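Local coordinates for superantigen-like protein SSL10 (Staphylococcus aureus subsp. aureus, PDB 6LWT) that probably blocks classical-pathway complement activation by binding the Fc region of human IgG, and probably impairs plasma clotting by binding prothrombin and a coagulation factor, at residues 27-32 and 73-78; 31-36 and 67-72; 40-45 and 53-58; 87-92 and 181-186; 131-136 and 185-190. One frame throughout, in Å; residues are numbered along the deposited sequence.

Contact 1: residues 27-32 and 73-78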
# COMPACT_ATOMS: atom_id res chain seq x y z
N MET A 27 8.49 -5.18 4.44
CA MET A 27 8.83 -6.56 4.10
C MET A 27 7.62 -7.22 3.49
O MET A 27 6.50 -7.02 3.97
CB MET A 27 9.21 -7.37 5.36
CG MET A 27 10.37 -6.84 6.17
SD MET A 27 11.01 -8.10 7.31
CE MET A 27 9.75 -8.03 8.57
N GLU A 28 7.85 -7.99 2.43
CA GLU A 28 6.82 -8.87 1.87
C GLU A 28 7.03 -10.24 2.45
O GLU A 28 8.11 -10.83 2.29
CB GLU A 28 6.91 -8.94 0.36
CG GLU A 28 6.70 -7.60 -0.31
CD GLU A 28 6.52 -7.71 -1.80
OE1 GLU A 28 7.19 -6.95 -2.53
OE2 GLU A 28 5.69 -8.54 -2.25
N MET A 29 6.03 -10.74 3.16
CA MET A 29 6.14 -12.02 3.84
C MET A 29 5.06 -12.93 3.30
O MET A 29 3.87 -12.63 3.39
CB MET A 29 6.01 -11.85 5.34
CG MET A 29 7.14 -11.03 5.94
SD MET A 29 6.79 -10.52 7.62
CE MET A 29 5.52 -9.32 7.34
N LYS A 30 5.52 -14.03 2.72
CA LYS A 30 4.66 -14.97 2.02
C LYS A 30 4.43 -16.21 2.91
O LYS A 30 5.31 -16.61 3.70
CB LYS A 30 5.32 -15.29 0.67
CG LYS A 30 4.89 -16.59 0.01
CD LYS A 30 5.41 -16.71 -1.41
CE LYS A 30 4.38 -16.23 -2.44
NZ LYS A 30 4.76 -16.59 -3.84
N ASN A 31 3.24 -16.79 2.81
CA ASN A 31 2.94 -18.09 3.43
C ASN A 31 3.10 -18.09 4.97
O ASN A 31 3.73 -18.98 5.56
CB ASN A 31 3.81 -19.18 2.76
CG ASN A 31 3.24 -20.57 2.92
OD1 ASN A 31 2.07 -20.81 2.64
ND2 ASN A 31 4.08 -21.51 3.35
N ILE A 32 2.53 -17.06 5.60
CA ILE A 32 2.66 -16.80 7.04
C ILE A 32 1.57 -17.54 7.83
O ILE A 32 0.41 -17.53 7.42
CB ILE A 32 2.58 -15.27 7.33
CG1 ILE A 32 3.85 -14.57 6.83
CG2 ILE A 32 2.33 -14.95 8.80
CD1 ILE A 32 5.15 -15.08 7.42
N VAL A 73 1.43 -11.22 3.73
CA VAL A 73 1.46 -9.99 4.54
C VAL A 73 2.42 -8.98 3.92
O VAL A 73 3.61 -9.30 3.69
CB VAL A 73 1.84 -10.27 6.01
CG1 VAL A 73 1.80 -8.99 6.84
CG2 VAL A 73 0.88 -11.28 6.62
N PHE A 74 1.91 -7.78 3.63
CA PHE A 74 2.75 -6.65 3.24
C PHE A 74 2.93 -5.78 4.47
O PHE A 74 2.01 -5.05 4.88
CB PHE A 74 2.18 -5.84 2.09
CG PHE A 74 3.09 -4.71 1.66
CD1 PHE A 74 4.27 -5.00 0.98
CD2 PHE A 74 2.79 -3.39 1.93
CE1 PHE A 74 5.13 -3.99 0.56
CE2 PHE A 74 3.65 -2.37 1.53
CZ PHE A 74 4.82 -2.66 0.85
N PHE A 75 4.11 -5.88 5.06
CA PHE A 75 4.44 -5.19 6.32
C PHE A 75 4.99 -3.80 6.01
O PHE A 75 5.89 -3.67 5.17
CB PHE A 75 5.46 -6.02 7.09
CG PHE A 75 6.13 -5.30 8.23
CD1 PHE A 75 7.29 -4.54 8.01
CD2 PHE A 75 5.62 -5.39 9.51
CE1 PHE A 75 7.90 -3.87 9.07
CE2 PHE A 75 6.23 -4.73 10.57
CZ PHE A 75 7.36 -3.97 10.34
N VAL A 76 4.45 -2.79 6.70
CA VAL A 76 5.04 -1.44 6.73
C VAL A 76 5.15 -1.04 8.19
O VAL A 76 4.17 -1.06 8.93
CB VAL A 76 4.17 -0.43 5.95
CG1 VAL A 76 4.71 0.99 6.09
CG2 VAL A 76 4.09 -0.84 4.47
N GLN A 77 6.35 -0.67 8.63
CA GLN A 77 6.54 -0.30 10.04
C GLN A 77 5.81 0.99 10.41
O GLN A 77 6.10 2.05 9.87
CB GLN A 77 8.03 -0.16 10.38
CG GLN A 77 8.23 -0.02 11.90
CD GLN A 77 9.67 -0.09 12.34
OE1 GLN A 77 10.12 0.75 13.13
NE2 GLN A 77 10.39 -1.09 11.88
N GLU A 78 4.84 0.89 11.30
CA GLU A 78 4.24 2.06 11.95
C GLU A 78 5.03 2.45 13.20
O GLU A 78 5.17 3.64 13.50
CB GLU A 78 2.80 1.77 12.35
CG GLU A 78 1.90 1.37 11.20
CD GLU A 78 1.72 2.48 10.17
OE1 GLU A 78 1.77 3.69 10.52
OE2 GLU A 78 1.51 2.12 9.01
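Strands 27-30 and 73-76 run antiparallel, their short axes 155° apart, and four backbone hydrogen bonds join Met27 to Phe75 and Met29 to Val73, the straightest being Val73 N to Met29 O at 2.8 Å. Between these two hydrogen-bonded pairs lies the non-hydrogen-bonded pair Glu28-Phe74, whose side chains take the other face of the sheet. On the face of the methionines, Met29 makes the closest side-chain approach: its chain bends at its last torsion (chi3 -71°), which turns the methyl CE across the strand to 3.3 Å from Phe75 CB and 3.8 Å from Val73 CG1. A thioether suits this place, since its flexible chain can bend to touch both a branched and an aromatic neighbour. On the other face the methylene CG of Glu28 lies at the ring edge of Phe74, 3.8 Å from CD1. The aliphatic part of Glu28 thus borders the ring at its edge while its carboxylate reaches Lys139 in a salt bridge. In this OB-fold barrel, strand 85-93 borders strand 71-76 on its other side, Phe44 of strand 41-46 packs on Met29, and helix 133-148 covers Phe74 through Glu135.

Contact 2: residues 31-36 and 67-72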
# COMPACT_ATOMS: atom_id res chain seq x y z
N ASN A 31 3.24 -16.79 2.81
CA ASN A 31 2.94 -18.09 3.43
C ASN A 31 3.10 -18.09 4.97
O ASN A 31 3.73 -18.98 5.56
CB ASN A 31 3.81 -19.18 2.76
CG ASN A 31 3.24 -20.57 2.92
OD1 ASN A 31 2.07 -20.81 2.64
ND2 ASN A 31 4.08 -21.51 3.35
N ILE A 32 2.53 -17.06 5.60
CA ILE A 32 2.66 -16.80 7.04
C ILE A 32 1.57 -17.54 7.83
O ILE A 32 0.41 -17.53 7.42
CB ILE A 32 2.58 -15.27 7.33
CG1 ILE A 32 3.85 -14.57 6.83
CG2 ILE A 32 2.33 -14.95 8.80
CD1 ILE A 32 5.15 -15.08 7.42
N SER A 33 1.96 -18.17 8.94
CA SER A 33 1.02 -18.65 9.97
C SER A 33 0.95 -17.63 11.09
O SER A 33 1.97 -17.09 11.51
CB SER A 33 1.47 -19.99 10.57
OG SER A 33 1.68 -20.96 9.56
N ALA A 34 -0.25 -17.37 11.59
CA ALA A 34 -0.47 -16.33 12.59
C ALA A 34 -1.65 -16.64 13.50
O ALA A 34 -2.52 -17.42 13.13
CB ALA A 34 -0.67 -14.99 11.91
N LEU A 35 -1.65 -16.04 14.69
CA LEU A 35 -2.74 -16.20 15.66
C LEU A 35 -3.39 -14.86 15.91
O LEU A 35 -2.73 -13.82 15.97
CB LEU A 35 -2.23 -16.73 17.02
CG LEU A 35 -1.32 -17.96 17.10
CD1 LEU A 35 -1.24 -18.42 18.55
CD2 LEU A 35 -1.81 -19.12 16.23
N LYS A 36 -4.70 -14.90 16.14
CA LYS A 36 -5.43 -13.74 16.60
C LYS A 36 -4.87 -13.30 17.95
O LYS A 36 -4.54 -14.15 18.79
CB LYS A 36 -6.90 -14.10 16.79
CG LYS A 36 -7.85 -12.93 16.68
CD LYS A 36 -8.47 -12.89 15.29
CE LYS A 36 -9.62 -11.91 15.21
NZ LYS A 36 -10.55 -12.32 14.12
N SER A 67 -6.66 -18.97 14.39
CA SER A 67 -5.35 -19.25 13.80
C SER A 67 -5.42 -19.34 12.27
O SER A 67 -6.44 -19.75 11.71
CB SER A 67 -4.72 -20.51 14.43
OG SER A 67 -5.16 -21.70 13.82
N TYR A 68 -4.33 -18.93 11.62
CA TYR A 68 -4.27 -18.80 10.16
C TYR A 68 -2.99 -19.43 9.66
O TYR A 68 -1.99 -19.43 10.37
CB TYR A 68 -4.32 -17.33 9.74
CG TYR A 68 -5.59 -16.64 10.17
CD1 TYR A 68 -5.70 -16.10 11.45
CD2 TYR A 68 -6.69 -16.55 9.32
CE1 TYR A 68 -6.87 -15.49 11.87
CE2 TYR A 68 -7.86 -15.94 9.74
CZ TYR A 68 -7.95 -15.41 11.02
OH TYR A 68 -9.11 -14.80 11.44
N GLU A 69 -3.06 -19.97 8.44
CA GLU A 69 -1.90 -20.44 7.69
C GLU A 69 -1.97 -19.86 6.28
O GLU A 69 -3.04 -19.50 5.80
CB GLU A 69 -1.87 -21.98 7.61
CG GLU A 69 -1.80 -22.68 8.97
CD GLU A 69 -1.47 -24.17 8.85
OE1 GLU A 69 -1.95 -24.83 7.90
OE2 GLU A 69 -0.73 -24.69 9.73
N GLY A 70 -0.82 -19.77 5.63
CA GLY A 70 -0.71 -19.34 4.23
C GLY A 70 -1.10 -17.90 3.93
O GLY A 70 -1.54 -17.59 2.81
N LEU A 71 -0.93 -17.01 4.92
CA LEU A 71 -1.22 -15.60 4.74
C LEU A 71 -0.11 -14.93 3.93
O LEU A 71 1.07 -15.33 3.99
CB LEU A 71 -1.33 -14.88 6.09
CG LEU A 71 -2.40 -15.34 7.06
CD1 LEU A 71 -2.29 -14.54 8.33
CD2 LEU A 71 -3.79 -15.19 6.46
N ASP A 72 -0.49 -13.92 3.17
CA ASP A 72 0.43 -13.06 2.48
C ASP A 72 0.32 -11.73 3.22
O ASP A 72 -0.76 -11.20 3.32
CB ASP A 72 -0.01 -12.93 1.03
CG ASP A 72 0.88 -12.03 0.23
OD1 ASP A 72 2.05 -12.41 0.07
OD2 ASP A 72 0.42 -10.98 -0.28
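Leu71 lays its CB and CG over the backbone carbonyl of Ile32, CB lying 3.4 Å from Ile32 O, and carries CD1 onward to the methyl of Ala34 at 4.0 Å. The two strands belong to the OB-fold barrel and are antiparallel, but each turns a corner here, at Asn31 and at Gly70, and both corners are G1 beta bulges. Asn31 and Ile32 together face Leu71, while Gly70 and Leu71 together face Ile32. Positive phi at both Asn31 and Gly70 suits residue types that tolerate it, asparagine and glycine, and such bulges let a strand bend sharply from one side of a barrel to the next. Ile32 and Leu71 are held by a pair of hydrogen bonds, and Ile32 N points almost straight at Leu71 O (2.8 Å), meeting a lone pair in the carbonyl plane.

Further along, past the register shift of one residue, Ala34 and Tyr68 form the next hydrogen-bonded pair. The small methyl of Ala34 lets Leu71 and Phe44 of strand 41-46 come close on the inner face, where Phe44 also packs on Ile32. With CG of Tyr68 beside its own backbone N (chi1 -61°), the ring presents its edge to Ala34 O, and its OH accepts a hydrogen bond from the backbone N of Gln65. The other face carries Ser33, Leu35, Ser67 and Glu69, all exposed. There Leu35 spreads its branch CD2 over Ser67, coming within 3.7 Å of CB. Beside them, Ser33 CA directs a CA-H...O contact at Tyr68 O, 3.1 Å away.

Contact 3: residues 40-45 and 53-58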
# COMPACT_ATOMS: atom_id res chain seq x y z
N ASN A 40 -8.91 -7.64 17.30
CA ASN A 40 -8.55 -7.13 15.95
C ASN A 40 -7.06 -7.03 15.63
O ASN A 40 -6.64 -6.13 14.90
CB ASN A 40 -9.26 -5.80 15.69
CG ASN A 40 -9.23 -4.88 16.87
OD1 ASN A 40 -8.17 -4.53 17.36
ND2 ASN A 40 -10.40 -4.50 17.36
N ASN A 41 -6.28 -7.99 16.12
CA ASN A 41 -4.87 -8.10 15.70
C ASN A 41 -4.51 -9.52 15.32
O ASN A 41 -5.20 -10.49 15.72
CB ASN A 41 -3.91 -7.58 16.79
CG ASN A 41 -4.17 -6.15 17.19
OD1 ASN A 41 -3.67 -5.21 16.57
ND2 ASN A 41 -4.92 -5.96 18.25
N LEU A 42 -3.44 -9.64 14.56
CA LEU A 42 -2.78 -10.89 14.32
C LEU A 42 -1.37 -10.76 14.83
O LEU A 42 -0.79 -9.66 14.77
CB LEU A 42 -2.74 -11.22 12.84
CG LEU A 42 -4.06 -11.40 12.12
CD1 LEU A 42 -3.79 -11.72 10.65
CD2 LEU A 42 -4.86 -12.49 12.78
N ARG A 43 -0.82 -11.87 15.32
CA ARG A 43 0.57 -11.95 15.72
C ARG A 43 1.29 -13.12 15.10
O ARG A 43 0.77 -14.23 15.02
CB ARG A 43 0.69 -12.06 17.24
CG ARG A 43 0.36 -10.77 17.96
CD ARG A 43 0.61 -10.95 19.45
NE ARG A 43 0.65 -9.66 20.12
CZ ARG A 43 1.01 -9.47 21.38
NH1 ARG A 43 1.37 -10.49 22.16
NH2 ARG A 43 1.00 -8.24 21.87
N PHE A 44 2.52 -12.86 14.69
CA PHE A 44 3.40 -13.93 14.28
C PHE A 44 4.86 -13.51 14.41
O PHE A 44 5.17 -12.36 14.72
CB PHE A 44 3.09 -14.37 12.84
CG PHE A 44 3.27 -13.29 11.81
CD1 PHE A 44 2.30 -12.31 11.61
CD2 PHE A 44 4.41 -13.26 11.01
CE1 PHE A 44 2.46 -11.33 10.65
CE2 PHE A 44 4.57 -12.29 10.04
CZ PHE A 44 3.60 -11.32 9.86
N LYS A 45 5.74 -14.47 14.18
CA LYS A 45 7.17 -14.19 14.10
C LYS A 45 7.67 -14.50 12.71
O LYS A 45 7.27 -15.48 12.10
CB LYS A 45 7.93 -14.99 15.16
CG LYS A 45 7.71 -14.44 16.55
CD LYS A 45 8.17 -15.41 17.63
CE LYS A 45 9.67 -15.35 17.86
NZ LYS A 45 10.05 -16.09 19.10
N VAL A 53 -0.07 -7.22 13.59
CA VAL A 53 -0.84 -6.60 12.52
C VAL A 53 -2.18 -6.18 13.10
O VAL A 53 -2.89 -7.03 13.66
CB VAL A 53 -1.12 -7.61 11.38
CG1 VAL A 53 -1.81 -6.91 10.21
CG2 VAL A 53 0.17 -8.33 10.96
N LEU A 54 -2.51 -4.89 12.98
CA LEU A 54 -3.83 -4.37 13.25
C LEU A 54 -4.74 -4.64 12.05
O LEU A 54 -4.40 -4.27 10.92
CB LEU A 54 -3.77 -2.87 13.52
CG LEU A 54 -5.10 -2.13 13.75
CD1 LEU A 54 -5.76 -2.55 15.05
CD2 LEU A 54 -4.87 -0.63 13.72
N LEU A 55 -5.86 -5.30 12.32
CA LEU A 55 -6.89 -5.54 11.31
C LEU A 55 -7.89 -4.36 11.35
O LEU A 55 -8.62 -4.22 12.32
CB LEU A 55 -7.59 -6.87 11.58
CG LEU A 55 -6.71 -8.12 11.63
CD1 LEU A 55 -7.52 -9.33 12.09
CD2 LEU A 55 -6.07 -8.41 10.28
N PRO A 56 -7.91 -3.50 10.30
CA PRO A 56 -8.90 -2.40 10.22
C PRO A 56 -10.36 -2.88 10.35
O PRO A 56 -10.68 -3.99 9.91
CB PRO A 56 -8.69 -1.82 8.82
CG PRO A 56 -7.33 -2.27 8.39
CD PRO A 56 -7.03 -3.54 9.11
N GLY A 57 -11.21 -2.04 10.94
CA GLY A 57 -12.61 -2.41 11.23
C GLY A 57 -13.38 -2.95 10.03
O GLY A 57 -14.20 -3.86 10.17
N ASN A 58 -13.09 -2.38 8.85
CA ASN A 58 -13.71 -2.81 7.58
C ASN A 58 -13.48 -4.27 7.17
O ASN A 58 -14.28 -4.82 6.41
CB ASN A 58 -13.24 -1.90 6.42
CG ASN A 58 -13.90 -0.52 6.43
OD1 ASN A 58 -15.09 -0.41 6.71
ND2 ASN A 58 -13.13 0.52 6.10
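Leu42 and Leu55 cross at about a right angle, the forked end of Leu55 straddling the branch point of Leu42: CD1 and CD2 of Leu55 each lie 4.0 Å from Leu42 CG. Both leucines set CG beside their own backbone N, which brings the two forks together. Val53 meets Leu42 CB to CB and offers its CG2 to the ring of Phe44. That methyl sits at the ring edge, close to its plane, 3.8 Å from CE1, and the two side chains run obliquely to each other. The Phe44 ring can reach back beside Val53 because its CG stands between the backbone N and the carbonyl carbon (chi1 62°). Compact branched and aromatic residues suit this side, since it faces the core of the OB-fold barrel, where Val53 also touches Thr88 and Val92 of strand 85-93.

Strands 41-46 and 49-54 form a beta hairpin of that barrel, and this contact lies at its open end. Leu42 and Val53 are a hydrogen-bonded pair, with both bonds 2.8 Å long, and Leu55 N closes the row on Asn40 O. Across the sheet, Asn41 and Leu54 make a non-hydrogen-bonded pair on the opposite face. Asn40 and Leu54 lie side by side, pointing the same way. The amide oxygen OD1 of Asn41 rests 3.4 Å from Leu54 CA.

Contact 4: residues 87-92 and 181-186; sequences YTVGGV and KYMGEV
The seam between the OB-fold and beta-grasp domains is bridged here, where the end of strand 87-89 and the two glycines after it meet the loop that leads into strand 186-188. One hydrogen bond joins the two segments: Gly91 N gives its hydrogen to Met183 O at 3.0 Å, the donor tilted 35° from the carbonyl plane. Gly90 and Gly91 both have positive phi, and the Met183 carbonyl presses close to Gly90, with Met183 O 3.6 Å from its CA. Glycine suits this place twice over, by its backbone angles and because, with no side chain, Gly90 lets that carbonyl come close.

Met183 supplies the apolar part of the contact. Its CB lies 3.8 Å from Val89 O, and its chain stays extended beyond CG, carrying SD across the valine to 3.8 Å from Val89 CB and 3.9 Å from CG1. The two side chains cross at about a right angle. This two-domain design, an N-terminal OB-fold joined to a C-terminal beta-grasp domain, is that of the staphylococcal/streptococcal toxin family, which includes the superantigens. A long unbranched thioether suits a buried apolar contact with a valine. Val89 also packs on Phe180, while its carbonyl accepts a hydrogen bond from Lys134 NZ of helix 133-148. At the far end of the contact, Val186 CG2 comes within 4.4 Å of Val92 O.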
# COMPACT_ATOMS: atom_id res chain seq x y z
N TYR A 87 4.99 -3.11 14.64
CA TYR A 87 3.55 -2.96 14.37
C TYR A 87 3.31 -2.54 12.93
O TYR A 87 3.98 -1.65 12.41
CB TYR A 87 2.91 -1.93 15.30
CG TYR A 87 2.96 -2.33 16.74
CD1 TYR A 87 4.13 -2.16 17.49
CD2 TYR A 87 1.86 -2.92 17.36
CE1 TYR A 87 4.19 -2.55 18.81
CE2 TYR A 87 1.92 -3.31 18.69
CZ TYR A 87 3.08 -3.13 19.41
OH TYR A 87 3.13 -3.54 20.74
N THR A 88 2.30 -3.16 12.33
CA THR A 88 1.89 -2.84 10.96
C THR A 88 0.35 -2.84 10.93
O THR A 88 -0.30 -3.37 11.84
CB THR A 88 2.53 -3.83 9.95
OG1 THR A 88 2.23 -3.46 8.59
CG2 THR A 88 2.10 -5.26 10.22
N VAL A 89 -0.23 -2.25 9.88
CA VAL A 89 -1.69 -2.14 9.77
C VAL A 89 -2.14 -2.75 8.44
O VAL A 89 -1.64 -2.38 7.39
CB VAL A 89 -2.15 -0.68 9.85
CG1 VAL A 89 -3.67 -0.57 9.70
CG2 VAL A 89 -1.70 0.00 11.15
N GLY A 90 -3.11 -3.65 8.50
CA GLY A 90 -3.71 -4.27 7.30
C GLY A 90 -2.71 -5.07 6.50
O GLY A 90 -1.80 -5.68 7.04
N GLY A 91 -2.86 -5.03 5.18
CA GLY A 91 -1.87 -5.64 4.31
C GLY A 91 -1.91 -7.15 4.25
O GLY A 91 -0.95 -7.73 3.80
N VAL A 92 -3.01 -7.78 4.66
CA VAL A 92 -3.11 -9.24 4.75
C VAL A 92 -4.08 -9.79 3.70
O VAL A 92 -5.21 -9.31 3.61
CB VAL A 92 -3.64 -9.70 6.13
CG1 VAL A 92 -3.65 -11.22 6.23
CG2 VAL A 92 -2.80 -9.11 7.26
N LYS A 181 -7.98 2.74 8.01
CA LYS A 181 -9.24 2.07 7.70
C LYS A 181 -9.31 1.48 6.28
O LYS A 181 -10.14 0.60 6.03
CB LYS A 181 -10.44 3.01 7.92
CG LYS A 181 -10.57 4.15 6.92
CD LYS A 181 -11.82 4.99 7.16
CE LYS A 181 -11.53 6.34 7.77
NZ LYS A 181 -12.48 7.37 7.25
N TYR A 182 -8.45 1.96 5.37
CA TYR A 182 -8.41 1.47 3.98
C TYR A 182 -7.29 0.49 3.67
O TYR A 182 -7.19 0.03 2.53
CB TYR A 182 -8.32 2.67 3.01
CG TYR A 182 -9.46 3.64 3.18
CD1 TYR A 182 -10.78 3.21 3.06
CD2 TYR A 182 -9.24 5.00 3.45
CE1 TYR A 182 -11.85 4.09 3.22
CE2 TYR A 182 -10.30 5.89 3.60
CZ TYR A 182 -11.60 5.43 3.50
OH TYR A 182 -12.68 6.28 3.66
N MET A 183 -6.47 0.15 4.66
CA MET A 183 -5.28 -0.66 4.42
C MET A 183 -5.55 -2.15 4.34
O MET A 183 -4.63 -2.92 4.05
CB MET A 183 -4.21 -0.38 5.48
CG MET A 183 -3.58 0.98 5.30
SD MET A 183 -2.37 1.32 6.57
CE MET A 183 -1.73 2.86 5.98
N GLY A 184 -6.78 -2.57 4.56
CA GLY A 184 -7.15 -3.96 4.40
C GLY A 184 -7.82 -4.32 3.10
O GLY A 184 -7.85 -5.50 2.77
N GLU A 185 -8.37 -3.32 2.38
CA GLU A 185 -9.03 -3.49 1.05
C GLU A 185 -8.17 -4.32 0.11
O GLU A 185 -7.00 -3.99 -0.04
CB GLU A 185 -9.22 -2.13 0.37
CG GLU A 185 -10.44 -1.30 0.76
CD GLU A 185 -11.57 -1.30 -0.26
OE1 GLU A 185 -12.65 -0.82 0.12
OE2 GLU A 185 -11.43 -1.77 -1.42
N VAL A 186 -8.75 -5.31 -0.57
CA VAL A 186 -7.99 -6.20 -1.47
C VAL A 186 -8.44 -5.94 -2.90
O VAL A 186 -9.64 -5.89 -3.17
CB VAL A 186 -8.21 -7.68 -1.13
CG1 VAL A 186 -7.50 -8.59 -2.13
CG2 VAL A 186 -7.73 -7.98 0.28

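Contact 5: residues 131-136 and 185-190; sequences ITLKEL and EVIESK
Ile187 CB lies beside the carbonyl of the partner strand, 3.4 Å from Ile131 O, and CG1 passes the same oxygen at 4.0 Å. With CG1 beside its own backbone N (chi1 -59°) and the chain extended after it, CD1 reaches the first turn of helix 133-148. There CD1 lies 4.1 Å from Leu133 CD1, the two side chains crossing obliquely, and 4.2 Å from CD2 of Leu136, which it crosses at about a right angle. Such a reach suits isoleucine, branched near the strand and long enough to touch a helix. Leu164 and Tyr170, on two strands of the beta-grasp sheet, also pack on it.

Strands 130-132 and 186-188 form a small two-stranded antiparallel sheet in the beta-grasp domain, just where the first of them runs into helix 133-148. Ile131 and Ile187 exchange two hydrogen bonds, the shorter from Ile187 N to Ile131 O at 2.7 Å. Thr132 is the N-cap residue, and its OG1, held between the backbone N and the carbonyl carbon (chi1 57°), accepts from Glu135 N at 3.1 Å. Threonine serves here both as a strand residue and as a cap. Leu133 N, the first helical amide, turns instead to the neighbouring strand and bonds to Glu185 O. Ile131 CG2 touches Ser189 OG, a hydroxyl hydrogen-bonded to the carbonyl of Lys128.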
# COMPACT_ATOMS: atom_id res chain seq x y z
N ILE A 131 -3.71 -7.79 -4.51
CA ILE A 131 -2.85 -6.80 -3.90
C ILE A 131 -3.73 -5.92 -3.03
O ILE A 131 -4.81 -5.49 -3.47
CB ILE A 131 -2.05 -5.98 -4.95
CG1 ILE A 131 -0.99 -5.12 -4.28
CG2 ILE A 131 -2.95 -5.12 -5.85
CD1 ILE A 131 0.03 -4.53 -5.23
N THR A 132 -3.32 -5.69 -1.78
CA THR A 132 -4.03 -4.72 -0.96
C THR A 132 -3.85 -3.32 -1.51
O THR A 132 -2.81 -2.98 -2.10
CB THR A 132 -3.61 -4.76 0.53
OG1 THR A 132 -2.19 -4.54 0.66
CG2 THR A 132 -3.99 -6.11 1.14
N LEU A 133 -4.85 -2.48 -1.27
CA LEU A 133 -4.69 -1.04 -1.50
C LEU A 133 -3.50 -0.48 -0.74
O LEU A 133 -2.81 0.40 -1.25
CB LEU A 133 -5.97 -0.27 -1.20
CG LEU A 133 -5.91 1.25 -1.45
CD1 LEU A 133 -5.69 1.60 -2.92
CD2 LEU A 133 -7.16 1.92 -0.95
N LYS A 134 -3.23 -1.00 0.46
CA LYS A 134 -2.04 -0.64 1.22
C LYS A 134 -0.73 -0.81 0.44
O LYS A 134 0.10 0.11 0.38
CB LYS A 134 -1.97 -1.50 2.48
CG LYS A 134 -0.76 -1.23 3.33
CD LYS A 134 -0.53 -2.35 4.34
CE LYS A 134 0.56 -1.98 5.31
NZ LYS A 134 0.22 -0.78 6.11
N GLU A 135 -0.54 -2.00 -0.13
CA GLU A 135 0.70 -2.32 -0.85
C GLU A 135 0.80 -1.52 -2.14
O GLU A 135 1.88 -1.03 -2.49
CB GLU A 135 0.77 -3.82 -1.16
CG GLU A 135 2.07 -4.23 -1.83
CD GLU A 135 2.22 -5.72 -2.08
OE1 GLU A 135 1.54 -6.54 -1.44
OE2 GLU A 135 3.07 -6.07 -2.92
N LEU A 136 -0.32 -1.37 -2.84
CA LEU A 136 -0.35 -0.62 -4.08
C LEU A 136 -0.05 0.86 -3.82
O LEU A 136 0.81 1.45 -4.46
CB LEU A 136 -1.67 -0.80 -4.81
CG LEU A 136 -1.73 -0.26 -6.25
CD1 LEU A 136 -0.54 -0.68 -7.10
CD2 LEU A 136 -3.03 -0.70 -6.88
N GLU A 185 -8.37 -3.32 2.38
CA GLU A 185 -9.03 -3.49 1.05
C GLU A 185 -8.17 -4.32 0.11
O GLU A 185 -7.00 -3.99 -0.04
CB GLU A 185 -9.22 -2.13 0.37
CG GLU A 185 -10.44 -1.30 0.76
CD GLU A 185 -11.57 -1.30 -0.26
OE1 GLU A 185 -12.65 -0.82 0.12
OE2 GLU A 185 -11.43 -1.77 -1.42
N VAL A 186 -8.75 -5.31 -0.57
CA VAL A 186 -7.99 -6.20 -1.47
C VAL A 186 -8.44 -5.94 -2.90
O VAL A 186 -9.64 -5.89 -3.17
CB VAL A 186 -8.21 -7.68 -1.13
CG1 VAL A 186 -7.50 -8.59 -2.13
CG2 VAL A 186 -7.73 -7.98 0.28
N ILE A 187 -7.48 -5.76 -3.81
CA ILE A 187 -7.76 -5.49 -5.21
C ILE A 187 -7.27 -6.69 -6.01
O ILE A 187 -6.18 -7.20 -5.79
CB ILE A 187 -7.07 -4.20 -5.71
CG1 ILE A 187 -7.52 -2.98 -4.88
CG2 ILE A 187 -7.37 -4.00 -7.20
CD1 ILE A 187 -6.66 -1.75 -5.08
N GLU A 188 -8.10 -7.13 -6.95
CA GLU A 188 -7.75 -8.16 -7.91
C GLU A 188 -6.87 -7.53 -9.00
O GLU A 188 -7.34 -6.69 -9.76
CB GLU A 188 -9.04 -8.73 -8.49
CG GLU A 188 -8.85 -9.91 -9.42
CD GLU A 188 -8.96 -11.28 -8.76
OE1 GLU A 188 -8.91 -12.27 -9.52
OE2 GLU A 188 -9.09 -11.37 -7.50
N SER A 189 -5.62 -7.93 -9.07
CA SER A 189 -4.59 -7.24 -9.85
C SER A 189 -4.90 -7.11 -11.34
O SER A 189 -4.59 -6.09 -11.95
CB SER A 189 -3.24 -7.92 -9.67
OG SER A 189 -2.81 -7.92 -8.30
N LYS A 190 -5.51 -8.15 -11.91
CA LYS A 190 -5.90 -8.19 -13.34
C LYS A 190 -7.05 -7.23 -13.69
O LYS A 190 -7.26 -6.93 -14.86
CB LYS A 190 -6.32 -9.61 -13.72
CG LYS A 190 -7.66 -10.04 -13.13
CD LYS A 190 -8.21 -11.32 -13.75
CE LYS A 190 -9.24 -12.04 -12.89
NZ LYS A 190 -10.41 -11.22 -12.48

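Overall arrangement
Contacts 1, 2 and 3 lie within the OB-fold domain and share one sheet, contact 3 nested along the chain inside the loops closed by contacts 1 and 2. Phe44 of contact 3 packs on Ile32, which belongs to both contact 1 and contact 2, and on Met29 and Val73. Contact 4 adjoins contact 3, their centres about 8 Å apart, through backbone hydrogen bonds of Leu54 with Gly90 and Thr88; Phe74 N and Gly91 O tie it to contact 1. Contact 4 joins the OB-fold to the beta-grasp domain, sharing Glu185 and Val186 with contact 5. The centres of contacts 4 and 5 are about 10 Å apart, and Gly91 CA lies 3.6 Å from Lys134 CD.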